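Local coordinates for protein HI_1472 (Haemophilus influenzae, PDB 3PSH) that binds molybdate and tungstate in the periplasm and serves the MolBCA ABC transporter in low-affinity molybdate import, at residues Q40-L45 against L81-D86. Residues are numbered along the deposited sequence; the frame is centred on the assembly and turned at random.
Sequences QIVGVL and LALKPD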
loop_
_atom_site.group_PDB
_atom_site.type_symbol
_atom_site.label_atom_id
_atom_site.label_comp_id
_atom_site.label_asym_id
_atom_site.label_seq_id
_atom_site.Cartn_x
_atom_site.Cartn_y
_atom_site.Cartn_z
ATOM N N GLN A 40 -2.185 -21.008 3.676
ATOM C CA GLN A 40 -2.554 -20.811 5.108
ATOM C C GLN A 40 -3.670 -19.818 5.342
ATOM O O GLN A 40 -3.891 -19.419 6.455
ATOM C CB GLN A 40 -1.317 -20.464 5.929
ATOM C CG GLN A 40 -0.258 -21.546 5.837
ATOM C CD GLN A 40 1.090 -21.036 6.258
ATOM O OE1 GLN A 40 1.385 -20.907 7.452
ATOM N NE2 GLN A 40 1.891 -20.599 5.251
ATOM N N ILE A 41 -4.338 -19.380 4.269
ATOM C CA ILE A 41 -5.447 -18.408 4.432
ATOM C C ILE A 41 -6.755 -19.036 3.927
ATOM O O ILE A 41 -6.736 -19.729 2.914
ATOM C CB ILE A 41 -5.118 -17.207 3.529
ATOM C CG1 ILE A 41 -3.898 -16.471 4.148
ATOM C CG2 ILE A 41 -6.315 -16.214 3.396
ATOM C CD1 ILE A 41 -3.186 -15.489 3.110
ATOM N N VAL A 42 -7.858 -18.786 4.618
ATOM C CA VAL A 42 -9.137 -19.361 4.229
ATOM C C VAL A 42 -10.236 -18.305 4.087
ATOM O O VAL A 42 -11.366 -18.659 3.682
ATOM C CB VAL A 42 -9.611 -20.443 5.198
ATOM C CG1 VAL A 42 -8.600 -21.629 5.149
ATOM C CG2 VAL A 42 -9.851 -19.817 6.545
ATOM N N GLY A 43 -9.932 -17.014 4.429
ATOM C CA GLY A 43 -10.892 -15.938 4.027
ATOM C C GLY A 43 -10.156 -14.618 3.874
ATOM O O GLY A 43 -9.058 -14.479 4.372
ATOM N N VAL A 44 -10.786 -13.730 3.138
ATOM C CA VAL A 44 -10.125 -12.443 2.852
ATOM C C VAL A 44 -11.230 -11.387 2.815
ATOM O O VAL A 44 -12.419 -11.758 2.676
ATOM C CB VAL A 44 -9.361 -12.525 1.420
ATOM C CG1 VAL A 44 -8.236 -13.559 1.427
ATOM C CG2 VAL A 44 -10.307 -12.763 0.276
ATOM N N LEU A 45 -10.863 -10.099 2.967
ATOM C CA LEU A 45 -11.810 -9.008 2.840
ATOM C C LEU A 45 -12.687 -9.109 1.577
ATOM O O LEU A 45 -12.238 -9.405 0.484
ATOM C CB LEU A 45 -11.124 -7.611 2.905
ATOM C CG LEU A 45 -10.140 -7.263 1.752
ATOM C CD1 LEU A 45 -9.792 -5.741 1.835
ATOM C CD2 LEU A 45 -8.925 -8.062 1.611
ATOM N N LEU A 81 -17.062 -17.777 11.820
ATOM C CA LEU A 81 -16.956 -19.050 12.558
ATOM C C LEU A 81 -17.047 -20.335 11.710
ATOM O O LEU A 81 -16.416 -21.332 12.081
ATOM C CB LEU A 81 -17.947 -19.151 13.745
ATOM C CG LEU A 81 -17.653 -18.142 14.839
ATOM C CD1 LEU A 81 -18.803 -18.104 15.840
ATOM C CD2 LEU A 81 -16.328 -18.527 15.610
ATOM N N ALA A 82 -17.798 -20.354 10.630
ATOM C CA ALA A 82 -17.908 -21.571 9.847
ATOM C C ALA A 82 -16.513 -21.927 9.207
ATOM O O ALA A 82 -16.261 -23.092 8.818
ATOM C CB ALA A 82 -18.975 -21.405 8.777
ATOM N N LEU A 83 -15.674 -20.891 8.966
ATOM C CA LEU A 83 -14.336 -21.099 8.405
ATOM C C LEU A 83 -13.360 -21.729 9.405
ATOM O O LEU A 83 -12.198 -22.101 9.029
ATOM C CB LEU A 83 -13.683 -19.812 7.859
ATOM C CG LEU A 83 -14.592 -19.170 6.851
ATOM C CD1 LEU A 83 -13.839 -17.773 6.571
ATOM C CD2 LEU A 83 -14.641 -20.072 5.625
ATOM N N LYS A 84 -13.744 -21.812 10.702
ATOM C CA LYS A 84 -12.837 -22.353 11.699
ATOM C C LYS A 84 -11.465 -21.628 11.670
ATOM O O LYS A 84 -10.393 -22.309 11.672
ATOM C CB LYS A 84 -12.634 -23.895 11.551
ATOM C CG LYS A 84 -14.066 -24.618 11.816
ATOM C CD LYS A 84 -13.915 -26.172 11.789
ATOM C CE LYS A 84 -15.349 -26.804 11.900
ATOM N NZ LYS A 84 -15.229 -28.259 11.504
ATOM N N PRO A 85 -11.515 -20.257 11.675
ATOM C CA PRO A 85 -10.179 -19.573 11.578
ATOM C C PRO A 85 -9.324 -19.759 12.802
ATOM O O PRO A 85 -9.853 -20.005 13.933
ATOM C CB PRO A 85 -10.531 -18.122 11.436
ATOM C CG PRO A 85 -11.964 -18.003 11.870
ATOM C CD PRO A 85 -12.618 -19.326 11.921
ATOM N N ASP A 86 -8.021 -19.695 12.610
ATOM C CA ASP A 86 -7.127 -19.686 13.783
ATOM C C ASP A 86 -6.527 -18.302 14.115
ATOM O O ASP A 86 -5.957 -18.096 15.197
ATOM C CB ASP A 86 -6.058 -20.792 13.672
ATOM C CG ASP A 86 -5.329 -20.855 12.315
ATOM O OD1 ASP A 86 -5.471 -19.924 11.464
ATOM O OD2 ASP A 86 -4.614 -21.877 12.002
#
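The flat group at the centre is the Val42-Gly43 peptide, and one of its faces is approached by the forked end of Leu83. Both methyls stand about 3 Å above the peptide plane, CD1 a little past the oxygen and CD2 farther out, with Leu83 CD1 3.9 Å and CD2 4.1 Å from Val42 O, and the Val42 isopropyl group rises on the same face. Still over that face, Leu83 CD1 comes within 4.3 Å of Gly43 CA, where there is no side chain to hold it off. The second flat group, the carbonyl of Leu83, is met by Val42 CG2, tilted from the plane and 4.1 Å from Leu83 O.

The two side chains run past each other in opposite directions, so Val42 CG2 lies beside the root of Leu83, 4.1 Å from CB, while the leucine tip reaches back to the valine backbone. With CG anti to its own carbonyl carbon (chi1 -55°), Leu83 sends its fork toward the strand. Val42 has an unextended backbone (psi -5°), and both it and Gly43 present the same side to Leu83.

The contact joins edge strand 41-44 of the four-stranded parallel sheet to the turn between helix 77-82 and strand 87-91, part of the beta-alpha-beta connection that passes over strand 21-24. Val22 of that middle strand touches Val42, Leu83 and Pro85, whereas Ile41 and Val44 point to the other side, against helix 26-34. Lys84 is the first residue past the helix to leave helical angles, with positive phi.

Between the segments the attraction is therefore dispersive and modest; hydrogen bonds elsewhere tie down the turn, among them those from Arg20 to Leu83 O and from the backbone N-H groups of Asn19 and Arg20 to the Asp86 carboxylate.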